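Local coordinates for oligopeptide ABC transporter, periplasmic oligopeptide-binding protein, putative (Thermotoga maritima MSB8, PDB 5IPW) that probably binds oligopeptides in the periplasm for uptake by an ABC transporter, as a family 5 extracellular solute-binding protein, at residues D349-K354 / L433-P438; L439-T444 / I464-E469. All blocks are in the same frame, centred on the assembly; numbering follows the deposited sequence.

Interaction 1 of 2, residues D349-K354 / L433-P438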
loop_
_atom_site.group_PDB
_atom_site.type_symbol
_atom_site.label_atom_id
_atom_site.label_comp_id
_atom_site.label_asym_id
_atom_site.label_seq_id
_atom_site.Cartn_x
_atom_site.Cartn_y
_atom_site.Cartn_z
ATOM N N ASP A 349 -9.946 -8.018 35.398
ATOM C CA ASP A 349 -9.440 -9.070 36.279
ATOM C C ASP A 349 -7.920 -8.975 36.516
ATOM O O ASP A 349 -7.118 -9.336 35.665
ATOM C CB ASP A 349 -9.813 -10.438 35.695
ATOM C CG ASP A 349 -9.391 -11.596 36.579
ATOM O OD1 ASP A 349 -8.517 -11.409 37.455
ATOM O OD2 ASP A 349 -9.934 -12.706 36.389
ATOM N N GLU A 350 -7.551 -8.526 37.710
ATOM C CA GLU A 350 -6.159 -8.274 38.076
ATOM C C GLU A 350 -5.261 -9.519 38.014
ATOM O O GLU A 350 -4.053 -9.413 37.795
ATOM C CB GLU A 350 -6.123 -7.690 39.490
ATOM C CG GLU A 350 -4.931 -6.793 39.778
ATOM C CD GLU A 350 -5.288 -5.649 40.714
ATOM O OE1 GLU A 350 -6.022 -5.885 41.701
ATOM O OE2 GLU A 350 -4.841 -4.509 40.456
ATOM N N VAL A 351 -5.852 -10.690 38.213
ATOM C CA VAL A 351 -5.104 -11.943 38.220
ATOM C C VAL A 351 -4.686 -12.308 36.799
ATOM O O VAL A 351 -3.509 -12.559 36.542
ATOM C CB VAL A 351 -5.925 -13.094 38.852
ATOM C CG1 VAL A 351 -5.152 -14.405 38.827
ATOM C CG2 VAL A 351 -6.311 -12.753 40.281
ATOM N N LEU A 352 -5.657 -12.345 35.888
ATOM C CA LEU A 352 -5.380 -12.556 34.460
ATOM C C LEU A 352 -4.464 -11.474 33.878
ATOM O O LEU A 352 -3.549 -11.775 33.118
ATOM C CB LEU A 352 -6.678 -12.612 33.650
ATOM C CG LEU A 352 -7.417 -13.949 33.589
ATOM C CD1 LEU A 352 -8.787 -13.756 32.952
ATOM C CD2 LEU A 352 -6.619 -14.973 32.807
ATOM N N ARG A 353 -4.703 -10.218 34.228
ATOM C CA ARG A 353 -3.832 -9.150 33.755
ATOM C C ARG A 353 -2.372 -9.511 34.006
ATOM O O ARG A 353 -1.554 -9.414 33.099
ATOM C CB ARG A 353 -4.156 -7.815 34.427
ATOM C CG ARG A 353 -3.413 -6.641 33.805
ATOM C CD ARG A 353 -3.480 -5.409 34.680
ATOM N NE ARG A 353 -4.865 -5.022 34.913
ATOM C CZ ARG A 353 -5.339 -4.480 36.034
ATOM N NH1 ARG A 353 -4.547 -4.241 37.078
ATOM N NH2 ARG A 353 -6.629 -4.173 36.112
ATOM N N LYS A 354 -2.065 -9.923 35.238
ATOM C CA LYS A 354 -0.700 -10.293 35.646
ATOM C C LYS A 354 -0.108 -11.400 34.779
ATOM O O LYS A 354 0.994 -11.257 34.250
ATOM C CB LYS A 354 -0.674 -10.728 37.117
ATOM C CG LYS A 354 -0.532 -9.582 38.111
ATOM C CD LYS A 354 0.927 -9.238 38.409
ATOM C CE LYS A 354 1.480 -10.010 39.603
ATOM N NZ LYS A 354 1.563 -11.479 39.365
ATOM N N LEU A 433 -4.569 -20.655 38.006
ATOM C CA LEU A 433 -4.099 -19.314 38.343
ATOM C C LEU A 433 -3.681 -19.288 39.818
ATOM O O LEU A 433 -4.042 -20.192 40.570
ATOM C CB LEU A 433 -5.209 -18.283 38.088
ATOM C CG LEU A 433 -5.857 -18.246 36.701
ATOM C CD1 LEU A 433 -7.037 -17.289 36.695
ATOM C CD2 LEU A 433 -4.850 -17.850 35.634
ATOM N N PRO A 434 -2.943 -18.242 40.245
ATOM C CA PRO A 434 -2.563 -18.093 41.658
ATOM C C PRO A 434 -3.708 -18.154 42.677
ATOM O O PRO A 434 -3.442 -18.361 43.860
ATOM C CB PRO A 434 -1.918 -16.706 41.706
ATOM C CG PRO A 434 -1.358 -16.514 40.345
ATOM C CD PRO A 434 -2.312 -17.208 39.405
ATOM N N ASP A 435 -4.954 -17.960 42.242
ATOM C CA ASP A 435 -6.100 -18.070 43.151
ATOM C C ASP A 435 -6.837 -19.412 43.024
ATOM O O ASP A 435 -7.951 -19.570 43.533
ATOM C CB ASP A 435 -7.064 -16.879 42.974
ATOM C CG ASP A 435 -7.717 -16.820 41.590
ATOM O OD1 ASP A 435 -7.668 -17.810 40.825
ATOM O OD2 ASP A 435 -8.295 -15.759 41.275
ATOM N N GLY A 436 -6.223 -20.380 42.353
ATOM C CA GLY A 436 -6.831 -21.693 42.213
ATOM C C GLY A 436 -7.881 -21.807 41.126
ATOM O O GLY A 436 -8.445 -22.888 40.923
ATOM N N ARG A 437 -8.150 -20.713 40.409
ATOM C CA ARG A 437 -9.085 -20.776 39.282
ATOM C C ARG A 437 -8.456 -21.562 38.150
ATOM O O ARG A 437 -7.239 -21.466 37.939
ATOM C CB ARG A 437 -9.452 -19.389 38.753
ATOM C CG ARG A 437 -10.802 -18.860 39.214
ATOM C CD ARG A 437 -11.127 -17.560 38.495
ATOM N NE ARG A 437 -10.152 -16.510 38.799
ATOM C CZ ARG A 437 -10.012 -15.367 38.125
ATOM N NH1 ARG A 437 -9.085 -14.485 38.508
ATOM N NH2 ARG A 437 -10.785 -15.094 37.074
ATOM N N PRO A 438 -9.281 -22.323 37.403
ATOM C CA PRO A 438 -8.763 -22.984 36.211
ATOM C C PRO A 438 -8.239 -21.931 35.250
ATOM O O PRO A 438 -8.917 -20.928 35.021
ATOM C CB PRO A 438 -9.987 -23.693 35.611
ATOM C CG PRO A 438 -11.085 -23.568 36.607
ATOM C CD PRO A 438 -10.745 -22.429 37.511
#
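Arg437, reaching out of the loop before strand 440-445, meets the carboxylate of Asp349 in a salt bridge. NH2 of Arg437 lies 2.6 Å from OD2 of Asp349, and NH1 of Arg437 reaches the same oxygen at 2.9 Å, so the guanidinium end closes on one atom. Carboxylate and guanidinium are nearly coplanar, their planes 12° apart; NH1 takes the syn lone pair of OD2, while its reach to OD1 is long and weak. Beside this polar edge, CB of Val351 sits 3.5 Å from NH1 of Arg437, and CG1 of Val351 packs on Leu433 CB (3.9 Å) and on CD of Pro434. CD1 of Leu433 lies above one guanidinium face, toward its rim.

Each charged partner is also held within its own segment. Asp349 is the N-cap of helix 350-357: with CG trans to its own nitrogen (chi1 -177°), OD1 accepts from Val351 N at 2.9 Å and, weakly, from Leu352 N, while OD2 is turned to the arginine. On the loop side, a type I turn from Leu433 to Gly436 carries Asp435, whose OD1 takes the backbone N of Arg437 (3.0 Å) in an Asx turn and whose OD2 accepts from NE and NH1 of Arg437, the latter at 3.1 Å. An alanine in place of Arg437 would probably leave the Asp349 carboxylate without its cation and Asp435 OD2 without its side-chain donors, with Val351's apolar contact remaining between loop and helix.

Arg437 thus bridges two acids, NE and NH1 side-on to Asp435, NH1 and NH2 end-on to Asp349. The positive charge and the helix N-terminus are likely to keep Asp349 ionised, and this charge pair adds to the Val351 packing in joining loop and helix.

Interaction 2 of 2, residues L439-T444 / I464-E469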
loop_
_atom_site.group_PDB
_atom_site.type_symbol
_atom_site.label_atom_id
_atom_site.label_comp_id
_atom_site.label_asym_id
_atom_site.label_seq_id
_atom_site.Cartn_x
_atom_site.Cartn_y
_atom_site.Cartn_z
ATOM N N LEU A 439 -7.039 -22.138 34.716
ATOM C CA LEU A 439 -6.468 -21.191 33.762
ATOM C C LEU A 439 -7.256 -21.254 32.453
ATOM O O LEU A 439 -7.088 -22.172 31.644
ATOM C CB LEU A 439 -4.986 -21.463 33.538
ATOM C CG LEU A 439 -4.318 -20.453 32.613
ATOM C CD1 LEU A 439 -2.978 -20.012 33.167
ATOM C CD2 LEU A 439 -4.155 -21.046 31.231
ATOM N N ARG A 440 -8.127 -20.265 32.277
ATOM C CA ARG A 440 -9.091 -20.251 31.197
ATOM C C ARG A 440 -9.365 -18.821 30.757
ATOM O O ARG A 440 -9.370 -17.897 31.573
ATOM C CB ARG A 440 -10.396 -20.915 31.647
ATOM C CG ARG A 440 -11.544 -20.819 30.647
ATOM C CD ARG A 440 -12.785 -21.541 31.145
ATOM N NE ARG A 440 -13.879 -21.487 30.176
ATOM C CZ ARG A 440 -14.980 -22.242 30.212
ATOM N NH1 ARG A 440 -15.174 -23.143 31.174
ATOM N NH2 ARG A 440 -15.898 -22.097 29.264
ATOM N N PHE A 441 -9.582 -18.651 29.456
ATOM C CA PHE A 441 -10.086 -17.394 28.921
ATOM C C PHE A 441 -10.731 -17.628 27.574
ATOM O O PHE A 441 -10.586 -18.696 26.984
ATOM C CB PHE A 441 -8.987 -16.336 28.827
ATOM C CG PHE A 441 -7.820 -16.736 27.976
ATOM C CD1 PHE A 441 -6.791 -17.507 28.504
ATOM C CD2 PHE A 441 -7.731 -16.323 26.654
ATOM C CE1 PHE A 441 -5.704 -17.867 27.725
ATOM C CE2 PHE A 441 -6.646 -16.682 25.869
ATOM C CZ PHE A 441 -5.633 -17.455 26.406
ATOM N N THR A 442 -11.462 -16.624 27.106
ATOM C CA THR A 442 -12.202 -16.713 25.857
ATOM C C THR A 442 -11.500 -15.916 24.758
ATOM O O THR A 442 -11.127 -14.761 24.956
ATOM C CB THR A 442 -13.643 -16.198 26.040
ATOM O OG1 THR A 442 -14.401 -17.167 26.773
ATOM C CG2 THR A 442 -14.323 -15.959 24.694
ATOM N N ILE A 443 -11.325 -16.556 23.604
ATOM C CA ILE A 443 -10.808 -15.890 22.421
ATOM C C ILE A 443 -11.988 -15.329 21.654
ATOM O O ILE A 443 -12.897 -16.066 21.265
ATOM C CB ILE A 443 -10.026 -16.854 21.506
ATOM C CG1 ILE A 443 -8.805 -17.410 22.243
ATOM C CG2 ILE A 443 -9.586 -16.142 20.231
ATOM C CD1 ILE A 443 -8.134 -18.566 21.534
ATOM N N THR A 444 -11.963 -14.018 21.446
ATOM C CA THR A 444 -13.011 -13.330 20.721
ATOM C C THR A 444 -12.581 -13.118 19.283
ATOM O O THR A 444 -11.520 -12.542 19.025
ATOM C CB THR A 444 -13.287 -11.954 21.340
ATOM O OG1 THR A 444 -13.524 -12.106 22.742
ATOM C CG2 THR A 444 -14.498 -11.291 20.673
ATOM N N ILE A 464 -0.600 -27.479 26.550
ATOM C CA ILE A 464 0.152 -26.764 27.590
ATOM C C ILE A 464 -0.721 -26.405 28.800
ATOM O O ILE A 464 -0.299 -25.658 29.690
ATOM C CB ILE A 464 0.896 -25.519 27.043
ATOM C CG1 ILE A 464 -0.080 -24.453 26.523
ATOM C CG2 ILE A 464 1.857 -25.934 25.938
ATOM C CD1 ILE A 464 0.582 -23.144 26.142
ATOM N N GLY A 465 -1.927 -26.965 28.832
ATOM C CA GLY A 465 -2.855 -26.771 29.944
ATOM C C GLY A 465 -3.595 -25.443 29.955
ATOM O O GLY A 465 -4.191 -25.078 30.965
ATOM N N VAL A 466 -3.566 -24.723 28.835
ATOM C CA VAL A 466 -4.255 -23.451 28.733
ATOM C C VAL A 466 -5.618 -23.676 28.095
ATOM O O VAL A 466 -5.713 -24.095 26.943
ATOM C CB VAL A 466 -3.443 -22.430 27.924
ATOM C CG1 VAL A 466 -4.287 -21.202 27.615
ATOM C CG2 VAL A 466 -2.174 -22.032 28.676
ATOM N N TRP A 467 -6.667 -23.389 28.862
ATOM C CA TRP A 467 -8.044 -23.631 28.440
ATOM C C TRP A 467 -8.586 -22.414 27.696
ATOM O O TRP A 467 -8.603 -21.311 28.237
ATOM C CB TRP A 467 -8.919 -23.902 29.669
ATOM C CG TRP A 467 -10.302 -24.417 29.378
ATOM C CD1 TRP A 467 -10.919 -24.520 28.158
ATOM C CD2 TRP A 467 -11.257 -24.871 30.344
ATOM N NE1 TRP A 467 -12.185 -25.026 28.308
ATOM C CE2 TRP A 467 -12.420 -25.248 29.638
ATOM C CE3 TRP A 467 -11.238 -25.004 31.738
ATOM C CZ2 TRP A 467 -13.556 -25.748 30.281
ATOM C CZ3 TRP A 467 -12.367 -25.501 32.375
ATOM C CH2 TRP A 467 -13.510 -25.866 31.647
ATOM N N VAL A 468 -9.030 -22.609 26.457
ATOM C CA VAL A 468 -9.699 -21.538 25.735
ATOM C C VAL A 468 -10.986 -22.013 25.087
ATOM O O VAL A 468 -11.138 -23.194 24.771
ATOM C CB VAL A 468 -8.791 -20.895 24.665
ATOM C CG1 VAL A 468 -7.571 -20.257 25.317
ATOM C CG2 VAL A 468 -8.378 -21.910 23.606
ATOM N N GLU A 469 -11.913 -21.071 24.934
ATOM C CA GLU A 469 -13.103 -21.245 24.110
ATOM C C GLU A 469 -13.117 -20.130 23.075
ATOM O O GLU A 469 -12.392 -19.140 23.200
ATOM C CB GLU A 469 -14.382 -21.176 24.945
ATOM C CG GLU A 469 -14.475 -22.214 26.054
ATOM C CD GLU A 469 -14.482 -23.648 25.551
ATOM O OE1 GLU A 469 -14.826 -23.889 24.371
ATOM O OE2 GLU A 469 -14.145 -24.543 26.355
#
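Arg440 and Trp467 sit side by side on neighbouring parallel strands of a beta-alpha-beta unit, on the same face of the sheet; helix 448-462 connects strand 440-445 to strand 467-472 at the edge of this mixed sheet. Backbone bonds run from Trp467 N to Leu439 O, from Phe441 N to Trp467 O (3.1 Å) and from Ile443 N to Glu469 O (2.8 Å), with a weaker one from Glu469 N to Phe441 O.

The tight side is the buried face bearing Phe441 and Val468, covered by Trp461 of the connecting helix. With CG of Phe441 between the backbone N and the carbonyl carbon (chi1 58°), the ring lies beside Val468, whose CG1 stands over one face of the Phe441 ring, 3.8 Å from its centroid, in a CH-pi contact. Val466 CG1 approaches the same ring obliquely, at CE1, and CG2 of Val466 meets CD2 of Leu439. Further along, CD1 of Ile443 touches Val468 CG2. Phe356 meets the Phe441 ring edge-to-face.

The other face, with Arg440, Trp467, Thr442 and Glu469, is more open, and Arg440 is exposed. Its chain runs fully extended across the indole, placing CD over the centre of the six-membered ring and CZ 4.1 Å from that centroid, a cation-pi contact with the planes tilted by 31°. Glu469 CG packs against Arg440 NH2, and its carboxylate probably adds a longer-range attraction: OE2 lies well off the guanidinium plane, and no N-H points at it. That oxygen is instead engaged by the indole, Trp467 NE1 donating to Glu469 OE2 at 2.8 Å.

How the interactions relate
Interaction 1 leads directly into interaction 2 along the chain: the loop 433-438, tied to the start of helix 350-357, runs straight into strand 440-445, and the two centres lie 12 Å apart. The seam between them is made by packing: Leu433 CD2 rests on Leu439 CD1 at 3.8 Å, and Leu352 CD2 lies 4.2 Å from the carbonyl oxygen Arg440 O. Pro438 CB also approaches Trp467 CE3, at 4.3 Å. The charged cluster of interaction 1 thus adjoins the start of the parallel strand pair of interaction 2. Their centres lie on the same side of the chain's centre, about 41 and 35 Å from it.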